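Local structure of subdomain of Desmoplakin Carboxy-Terminal domain (DPCT) (1LM5) at residues L20-I25 with M185-T190; L42-A47 with L119-L124; Q59-S62 with S68-V71. The protein probably helps tie desmosomes to the cytoskeleton by binding intermediate filaments through the plakin repeats of desmoplakin's carboxy-terminal region. All coordinates share one frame; numbering follows the deposited sequence.

How the interactions relate
Interaction 2 lies at the heart of the chain, about 2 Å from its centre, where segments 42-47 and 119-124, each within a plectin-repeat sequence, meet. Interactions 1 and 3 lie further out, their centres about 17 and 15 Å from the chain centre. In sequence they are nested: 59-62 with 68-71 falls inside the loop closed by interaction 2, which itself falls inside the loop closed by interaction 1. I25 joins the first two, its CD1 packing 3.5 Å from L42 CB. S24 brings interaction 1 near interaction 3, with its OG 4.2 Å from V71 O. Interactions 2 and 3 do not touch; their nearest atoms are about 5 Å apart.

Interaction 1: L20-I25 with M185-T190; sequences LEKISI and MVEDIT
K22 reaches across to E187, and the lysine's NZ closes a short salt bridge, 2.6 Å to E187 OE1. The two side chains cross at about a right angle, and the ammonium comes in on the syn lone pair of OE1, the side of the other oxygen. This is the tight part of the contact: E187 OE2 lies beside the aliphatic end of the lysine, 3.0 Å from K22 CE. K22 leaves its backbone with CG anti to N (chi1 170°), runs straight, then bends at chi3 (61°), which turns NZ toward OE1. E187 OE1 takes a second short bond, 2.5 Å from T190 OG1, which meets it on the anti side and 16° out of the carboxylate plane. The two donors grip OE1 from its syn and anti sides and probably restrict the carboxylate's rotation. Each has a further partner in a neighbouring loop: K22 NZ is hydrogen-bonded to P55 O, and T190 OG1 to L192 N.

The bridge spans a four-stranded mixed sheet. Strands 21-23 and 185-186 are its outermost members within the chain, with 11-16 and 193-197 between them, and K22 touches L194 of the inner strand 193-197 on the way. Near the start of the first strand, L20 and E21 form a G1 beta bulge opposite D16.

Toward solvent the contact soon thins. Exposed T190 adds just its methyl group to the lysine's surroundings, CG2 of T190 lying 4.0 Å from K22 NZ.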
loop_
_atom_site.group_PDB
_atom_site.type_symbol
_atom_site.label_atom_id
_atom_site.label_comp_id
_atom_site.label_asym_id
_atom_site.label_seq_id
_atom_site.Cartn_x
_atom_site.Cartn_y
_atom_site.Cartn_z
ATOM N N LEU B 20 -28.246 13.265 10.052
ATOM C CA LEU B 20 -27.029 13.374 10.852
ATOM C C LEU B 20 -26.413 12.016 11.151
ATOM O O LEU B 20 -26.167 11.670 12.306
ATOM C CB LEU B 20 -27.326 14.098 12.166
ATOM C CG LEU B 20 -27.833 15.531 12.010
ATOM C CD1 LEU B 20 -28.217 16.092 13.378
ATOM C CD2 LEU B 20 -26.768 16.386 11.359
ATOM N N GLU B 21 -26.149 11.243 10.106
ATOM C CA GLU B 21 -25.575 9.929 10.310
ATOM C C GLU B 21 -24.776 9.471 9.110
ATOM O O GLU B 21 -25.059 9.837 7.968
ATOM C CB GLU B 21 -26.679 8.908 10.580
ATOM C CG GLU B 21 -27.575 8.661 9.386
ATOM C CD GLU B 21 -28.642 7.618 9.666
ATOM O OE1 GLU B 21 -28.397 6.727 10.509
ATOM O OE2 GLU B 21 -29.714 7.680 9.033
ATOM N N LYS B 22 -23.773 8.660 9.390
ATOM C CA LYS B 22 -22.933 8.121 8.352
ATOM C C LYS B 22 -23.650 6.921 7.749
ATOM O O LYS B 22 -24.172 6.077 8.468
ATOM C CB LYS B 22 -21.594 7.670 8.940
ATOM C CG LYS B 22 -20.745 6.877 7.966
ATOM C CD LYS B 22 -19.389 6.511 8.539
ATOM C CE LYS B 22 -19.505 5.644 9.772
ATOM N NZ LYS B 22 -18.162 5.168 10.183
ATOM N N ILE B 23 -23.696 6.867 6.426
ATOM C CA ILE B 23 -24.301 5.741 5.734
ATOM C C ILE B 23 -23.353 5.363 4.604
ATOM O O ILE B 23 -22.469 6.141 4.227
ATOM C CB ILE B 23 -25.675 6.095 5.138
ATOM C CG1 ILE B 23 -25.535 7.248 4.139
ATOM C CG2 ILE B 23 -26.634 6.452 6.259
ATOM C CD1 ILE B 23 -26.836 7.641 3.467
ATOM N N SER B 24 -23.532 4.167 4.062
ATOM C CA SER B 24 -22.680 3.731 2.968
ATOM C C SER B 24 -23.076 4.508 1.728
ATOM O O SER B 24 -24.144 5.127 1.660
ATOM C CB SER B 24 -22.881 2.249 2.689
ATOM O OG SER B 24 -24.180 2.046 2.149
ATOM N N ILE B 25 -22.209 4.468 0.736
ATOM C CA ILE B 25 -22.492 5.131 -0.516
ATOM C C ILE B 25 -23.756 4.491 -1.088
ATOM O O ILE B 25 -24.649 5.172 -1.579
ATOM C CB ILE B 25 -21.306 4.950 -1.462
ATOM C CG1 ILE B 25 -20.145 5.809 -0.957
ATOM C CG2 ILE B 25 -21.675 5.345 -2.882
ATOM C CD1 ILE B 25 -18.798 5.403 -1.519
ATOM N N MET B 185 -15.288 15.373 4.922
ATOM C CA MET B 185 -14.962 15.594 6.320
ATOM C C MET B 185 -14.426 14.281 6.852
ATOM O O MET B 185 -14.853 13.211 6.418
ATOM C CB MET B 185 -16.218 16.012 7.086
ATOM C CG MET B 185 -17.409 15.125 6.804
ATOM S SD MET B 185 -18.941 15.725 7.536
ATOM C CE MET B 185 -19.241 14.471 8.815
ATOM N N VAL B 186 -13.474 14.355 7.774
ATOM C CA VAL B 186 -12.923 13.141 8.348
ATOM C C VAL B 186 -13.729 12.831 9.595
ATOM O O VAL B 186 -13.873 13.676 10.477
ATOM C CB VAL B 186 -11.444 13.319 8.700
ATOM C CG1 VAL B 186 -10.902 12.058 9.367
ATOM C CG2 VAL B 186 -10.667 13.620 7.437
ATOM N N GLU B 187 -14.280 11.628 9.654
ATOM C CA GLU B 187 -15.068 11.226 10.804
ATOM C C GLU B 187 -14.109 11.131 11.987
ATOM O O GLU B 187 -13.080 10.474 11.910
ATOM C CB GLU B 187 -15.744 9.886 10.520
ATOM C CG GLU B 187 -16.753 9.461 11.562
ATOM C CD GLU B 187 -17.481 8.209 11.143
ATOM O OE1 GLU B 187 -16.804 7.277 10.667
ATOM O OE2 GLU B 187 -18.718 8.162 11.289
ATOM N N ASP B 188 -14.461 11.793 13.081
ATOM C CA ASP B 188 -13.619 11.844 14.274
ATOM C C ASP B 188 -12.885 10.582 14.742
ATOM O O ASP B 188 -11.658 10.517 14.694
ATOM C CB ASP B 188 -14.428 12.428 15.440
ATOM C CG ASP B 188 -15.583 11.531 15.869
ATOM O OD1 ASP B 188 -16.297 11.002 14.988
ATOM O OD2 ASP B 188 -15.782 11.368 17.098
ATOM N N ILE B 189 -13.620 9.576 15.188
ATOM C CA ILE B 189 -12.986 8.369 15.710
ATOM C C ILE B 189 -12.360 7.424 14.685
ATOM O O ILE B 189 -11.237 6.948 14.858
ATOM C CB ILE B 189 -13.999 7.550 16.537
ATOM C CG1 ILE B 189 -14.708 8.459 17.544
ATOM C CG2 ILE B 189 -13.294 6.395 17.234
ATOM C CD1 ILE B 189 -13.777 9.251 18.417
ATOM N N THR B 190 -13.097 7.165 13.615
ATOM C CA THR B 190 -12.672 6.236 12.578
ATOM C C THR B 190 -11.624 6.726 11.598
ATOM O O THR B 190 -10.908 5.922 11.010
ATOM C CB THR B 190 -13.871 5.806 11.756
ATOM O OG1 THR B 190 -14.302 6.912 10.952
ATOM C CG2 THR B 190 -15.010 5.391 12.670
#

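Interaction 2: L42-A47 with L119-L124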
loop_
_atom_site.group_PDB
_atom_site.type_symbol
_atom_site.label_atom_id
_atom_site.label_comp_id
_atom_site.label_asym_id
_atom_site.label_seq_id
_atom_site.Cartn_x
_atom_site.Cartn_y
_atom_site.Cartn_z
ATOM N N LEU B 42 -17.848 6.803 -6.670
ATOM C CA LEU B 42 -17.196 6.861 -5.369
ATOM C C LEU B 42 -16.769 5.443 -5.027
ATOM O O LEU B 42 -15.717 5.240 -4.432
ATOM C CB LEU B 42 -18.140 7.382 -4.293
ATOM C CG LEU B 42 -18.478 8.858 -4.485
ATOM C CD1 LEU B 42 -19.493 9.270 -3.443
ATOM C CD2 LEU B 42 -17.219 9.694 -4.396
ATOM N N LEU B 43 -17.598 4.471 -5.406
ATOM C CA LEU B 43 -17.288 3.064 -5.144
ATOM C C LEU B 43 -16.131 2.628 -6.041
ATOM O O LEU B 43 -15.298 1.832 -5.632
ATOM C CB LEU B 43 -18.497 2.162 -5.422
ATOM C CG LEU B 43 -19.503 1.738 -4.344
ATOM C CD1 LEU B 43 -19.008 2.101 -2.962
ATOM C CD2 LEU B 43 -20.848 2.328 -4.645
ATOM N N GLU B 44 -16.085 3.136 -7.268
ATOM C CA GLU B 44 -14.982 2.766 -8.153
ATOM C C GLU B 44 -13.690 3.244 -7.530
ATOM O O GLU B 44 -12.699 2.534 -7.520
ATOM C CB GLU B 44 -15.139 3.411 -9.528
ATOM C CG GLU B 44 -16.315 2.889 -10.315
ATOM C CD GLU B 44 -16.496 3.631 -11.612
ATOM O OE1 GLU B 44 -16.087 4.810 -11.680
ATOM O OE2 GLU B 44 -17.061 3.042 -12.552
ATOM N N ALA B 45 -13.716 4.460 -7.003
ATOM C CA ALA B 45 -12.531 5.026 -6.382
ATOM C C ALA B 45 -12.024 4.083 -5.296
ATOM O O ALA B 45 -10.823 3.976 -5.072
ATOM C CB ALA B 45 -12.846 6.390 -5.795
ATOM N N GLN B 46 -12.944 3.388 -4.636
ATOM C CA GLN B 46 -12.552 2.467 -3.586
ATOM C C GLN B 46 -12.060 1.181 -4.210
ATOM O O GLN B 46 -10.991 0.697 -3.879
ATOM C CB GLN B 46 -13.734 2.176 -2.672
ATOM C CG GLN B 46 -14.317 3.415 -2.049
ATOM C CD GLN B 46 -15.441 3.074 -1.120
ATOM O OE1 GLN B 46 -15.950 1.963 -1.154
ATOM N NE2 GLN B 46 -15.845 4.026 -0.283
ATOM N N ALA B 47 -12.845 0.642 -5.135
ATOM C CA ALA B 47 -12.465 -0.602 -5.782
ATOM C C ALA B 47 -11.092 -0.519 -6.437
ATOM O O ALA B 47 -10.267 -1.418 -6.275
ATOM C CB ALA B 47 -13.511 -0.993 -6.829
ATOM N N LEU B 119 -7.373 6.034 -12.804
ATOM C CA LEU B 119 -6.041 6.579 -12.594
ATOM C C LEU B 119 -6.089 7.768 -11.645
ATOM O O LEU B 119 -5.244 7.913 -10.759
ATOM C CB LEU B 119 -5.437 7.013 -13.927
ATOM C CG LEU B 119 -5.221 5.872 -14.911
ATOM C CD1 LEU B 119 -4.765 6.438 -16.261
ATOM C CD2 LEU B 119 -4.186 4.928 -14.353
ATOM N N GLU B 120 -7.087 8.618 -11.823
ATOM C CA GLU B 120 -7.216 9.785 -10.969
ATOM C C GLU B 120 -7.547 9.408 -9.539
ATOM O O GLU B 120 -6.987 9.960 -8.599
ATOM C CB GLU B 120 -8.274 10.714 -11.529
ATOM C CG GLU B 120 -7.879 11.233 -12.905
ATOM C CD GLU B 120 -8.991 11.973 -13.579
ATOM O OE1 GLU B 120 -10.154 11.829 -13.137
ATOM O OE2 GLU B 120 -8.705 12.681 -14.565
ATOM N N PHE B 121 -8.466 8.466 -9.390
ATOM C CA PHE B 121 -8.850 8.002 -8.073
ATOM C C PHE B 121 -7.601 7.519 -7.350
ATOM O O PHE B 121 -7.375 7.854 -6.195
ATOM C CB PHE B 121 -9.823 6.832 -8.180
ATOM C CG PHE B 121 -11.179 7.205 -8.699
ATOM C CD1 PHE B 121 -11.955 6.254 -9.357
ATOM C CD2 PHE B 121 -11.699 8.479 -8.499
ATOM C CE1 PHE B 121 -13.240 6.568 -9.807
ATOM C CE2 PHE B 121 -12.981 8.812 -8.945
ATOM C CZ PHE B 121 -13.754 7.851 -9.601
ATOM N N GLN B 122 -6.796 6.712 -8.038
ATOM C CA GLN B 122 -5.586 6.185 -7.422
ATOM C C GLN B 122 -4.617 7.313 -7.130
ATOM O O GLN B 122 -4.123 7.454 -6.014
ATOM C CB GLN B 122 -4.928 5.147 -8.341
ATOM C CG GLN B 122 -5.796 3.920 -8.588
ATOM C CD GLN B 122 -5.188 2.953 -9.592
ATOM O OE1 GLN B 122 -4.211 3.272 -10.272
ATOM N NE2 GLN B 122 -5.782 1.766 -9.699
ATOM N N TYR B 123 -4.358 8.128 -8.143
ATOM C CA TYR B 123 -3.433 9.233 -8.002
ATOM C C TYR B 123 -3.745 10.104 -6.793
ATOM O O TYR B 123 -2.878 10.369 -5.961
ATOM C CB TYR B 123 -3.459 10.081 -9.268
ATOM C CG TYR B 123 -2.421 11.162 -9.251
ATOM C CD1 TYR B 123 -1.094 10.872 -9.527
ATOM C CD2 TYR B 123 -2.758 12.475 -8.916
ATOM C CE1 TYR B 123 -0.127 11.857 -9.473
ATOM C CE2 TYR B 123 -1.798 13.464 -8.861
ATOM C CZ TYR B 123 -0.483 13.149 -9.140
ATOM O OH TYR B 123 0.488 14.121 -9.079
ATOM N N LEU B 124 -4.995 10.544 -6.708
ATOM C CA LEU B 124 -5.456 11.399 -5.626
ATOM C C LEU B 124 -5.386 10.761 -4.256
ATOM O O LEU B 124 -5.383 11.462 -3.254
ATOM C CB LEU B 124 -6.899 11.841 -5.877
ATOM C CG LEU B 124 -7.111 12.891 -6.968
ATOM C CD1 LEU B 124 -8.602 13.043 -7.234
ATOM C CD2 LEU B 124 -6.483 14.217 -6.540
#
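The methyl group of A45 sits on one face of the F121 ring. A45 CB is 3.6 Å from the ring centroid and 16° off the normal, a CH-pi contact displaced a little toward the rim, where CB comes 3.4 Å from F121 CG. The alanine backbone shares that face: A45 CA lies 3.3 Å from F121 CD1. With nothing bulkier than a methyl here, the helix backbones come close, the CA atoms of A45 and F121 being 5.0 Å apart. F121 has CG anti to its carbonyl carbon (chi1 -70°), which brings the ring against the facing helix.

E44 completes the first shell. Its CB approaches F121 CE1 obliquely at 3.7 Å, and its extended chain carries OE1 to the ring edge, in the ring plane, with the carboxylate turned 59° from the ring. That carboxylate is fixed from beyond the segments, by a salt bridge from OE1 to R117 and a hydrogen bond from OE2 to Q40 NE2. Further out, Y177 packs on A45, and L80 and A83 of helix 74-88 cover E44.

Q122 NE2 bonds C48 O, tying the second helix to the end of the first. Other bonds link each helix to the chain that follows: Q46 OE1 to I53 N and Q122 OE1 to V129 N, A45 O to T49 OG1 and F121 O to T125 OG1. These pairs recur at a spacing of 76 residues, consistent with a junction between two plectin-repeat sequences, in which 42-47 and 119-124 lie.

Interaction 3: Q59-S62 with S68-V71; sequences QKLS and SQGV
L61, on a short strand, and V71, just past the end of the following helix, face each other with their CA atoms 9.1 Å apart, so side chains must bridge the gap. The inner part is apolar: L61 CD1 meets V71 CG2 at 3.9 Å, the two side chains crossing at a slant. That same CD1 lies between the valine and the amide of Q69, against one face of the amide, while the leucine's other methyl sits obliquely beyond the nitrogen, L61 CD2 being 3.5 Å from Q69 NE2. With chi1 at -64°, Q69 turns CG beside its backbone N, and the extended chain beyond carries the amide to the leucine.

Strand 60-61 is the second arm of the hairpin with 52-53, and helices 63-68 and 74-88 follow it, an order consistent with the hairpin and antiparallel helix pair of plakin repeats; both segments fall in a plectin-repeat sequence. S62 is the N-cap of helix 63-68, its OG bonded to D65 N. At the other end G70, with a positive phi of 74°, closes the helix in a Schellman motif and swings the chain round to bring V71 back toward L61.

A66 of that helix packs on both L61 and V71, while H54 touches V71, Q59 and Q69. The exposed rim is looser. Q59 and Q69 approach from opposite directions with amide planes 67° apart, and Q59 NE2 stays 3.8 Å from Q69 OE1, too long for a hydrogen bond.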
loop_
_atom_site.group_PDB
_atom_site.type_symbol
_atom_site.label_atom_id
_atom_site.label_comp_id
_atom_site.label_asym_id
_atom_site.label_seq_id
_atom_site.Cartn_x
_atom_site.Cartn_y
_atom_site.Cartn_z
ATOM N N GLN B 59 -12.572 -1.481 6.511
ATOM C CA GLN B 59 -11.833 -2.560 5.870
ATOM C C GLN B 59 -12.117 -2.552 4.365
ATOM O O GLN B 59 -13.215 -2.208 3.935
ATOM C CB GLN B 59 -12.217 -3.906 6.484
ATOM C CG GLN B 59 -13.529 -4.468 5.990
ATOM C CD GLN B 59 -13.999 -5.669 6.804
ATOM O OE1 GLN B 59 -13.249 -6.624 7.028
ATOM N NE2 GLN B 59 -15.257 -5.628 7.239
ATOM N N LYS B 60 -11.110 -2.899 3.572
ATOM C CA LYS B 60 -11.261 -2.939 2.122
ATOM C C LYS B 60 -11.814 -4.307 1.756
ATOM O O LYS B 60 -11.333 -5.334 2.228
ATOM C CB LYS B 60 -9.908 -2.668 1.468
ATOM C CG LYS B 60 -9.430 -1.230 1.745
ATOM C CD LYS B 60 -7.928 -1.057 1.590
ATOM C CE LYS B 60 -7.483 -1.168 0.142
ATOM N NZ LYS B 60 -6.001 -0.969 0.009
ATOM N N LEU B 61 -12.841 -4.317 0.925
ATOM C CA LEU B 61 -13.491 -5.558 0.549
ATOM C C LEU B 61 -13.473 -5.815 -0.943
ATOM O O LEU B 61 -13.484 -4.889 -1.746
ATOM C CB LEU B 61 -14.958 -5.524 0.984
ATOM C CG LEU B 61 -15.319 -5.097 2.401
ATOM C CD1 LEU B 61 -16.837 -4.863 2.477
ATOM C CD2 LEU B 61 -14.874 -6.169 3.384
ATOM N N SER B 62 -13.466 -7.093 -1.303
ATOM C CA SER B 62 -13.535 -7.475 -2.705
ATOM C C SER B 62 -14.972 -7.123 -3.061
ATOM O O SER B 62 -15.805 -6.937 -2.169
ATOM C CB SER B 62 -13.349 -8.984 -2.845
ATOM O OG SER B 62 -14.292 -9.660 -2.036
ATOM N N SER B 68 -21.809 -9.373 -0.404
ATOM C CA SER B 68 -22.189 -10.261 0.675
ATOM C C SER B 68 -22.552 -9.502 1.945
ATOM O O SER B 68 -23.446 -9.904 2.675
ATOM C CB SER B 68 -21.054 -11.247 0.951
ATOM O OG SER B 68 -20.920 -12.113 -0.160
ATOM N N GLN B 69 -21.869 -8.389 2.187
ATOM C CA GLN B 69 -22.133 -7.596 3.376
ATOM C C GLN B 69 -23.152 -6.477 3.197
ATOM O O GLN B 69 -23.405 -5.699 4.125
ATOM C CB GLN B 69 -20.811 -7.049 3.905
ATOM C CG GLN B 69 -19.875 -8.150 4.368
ATOM C CD GLN B 69 -18.546 -7.619 4.844
ATOM O OE1 GLN B 69 -18.491 -6.642 5.585
ATOM N NE2 GLN B 69 -17.462 -8.266 4.428
ATOM N N GLY B 70 -23.745 -6.403 2.011
ATOM C CA GLY B 70 -24.734 -5.380 1.739
ATOM C C GLY B 70 -24.126 -4.002 1.561
ATOM O O GLY B 70 -24.849 -3.005 1.517
ATOM N N VAL B 71 -22.803 -3.947 1.450
ATOM C CA VAL B 71 -22.121 -2.672 1.286
ATOM C C VAL B 71 -22.427 -2.114 -0.100
ATOM O O VAL B 71 -22.462 -0.904 -0.295
ATOM C CB VAL B 71 -20.612 -2.815 1.489
ATOM C CG1 VAL B 71 -19.924 -1.483 1.185
ATOM C CG2 VAL B 71 -20.335 -3.228 2.932
#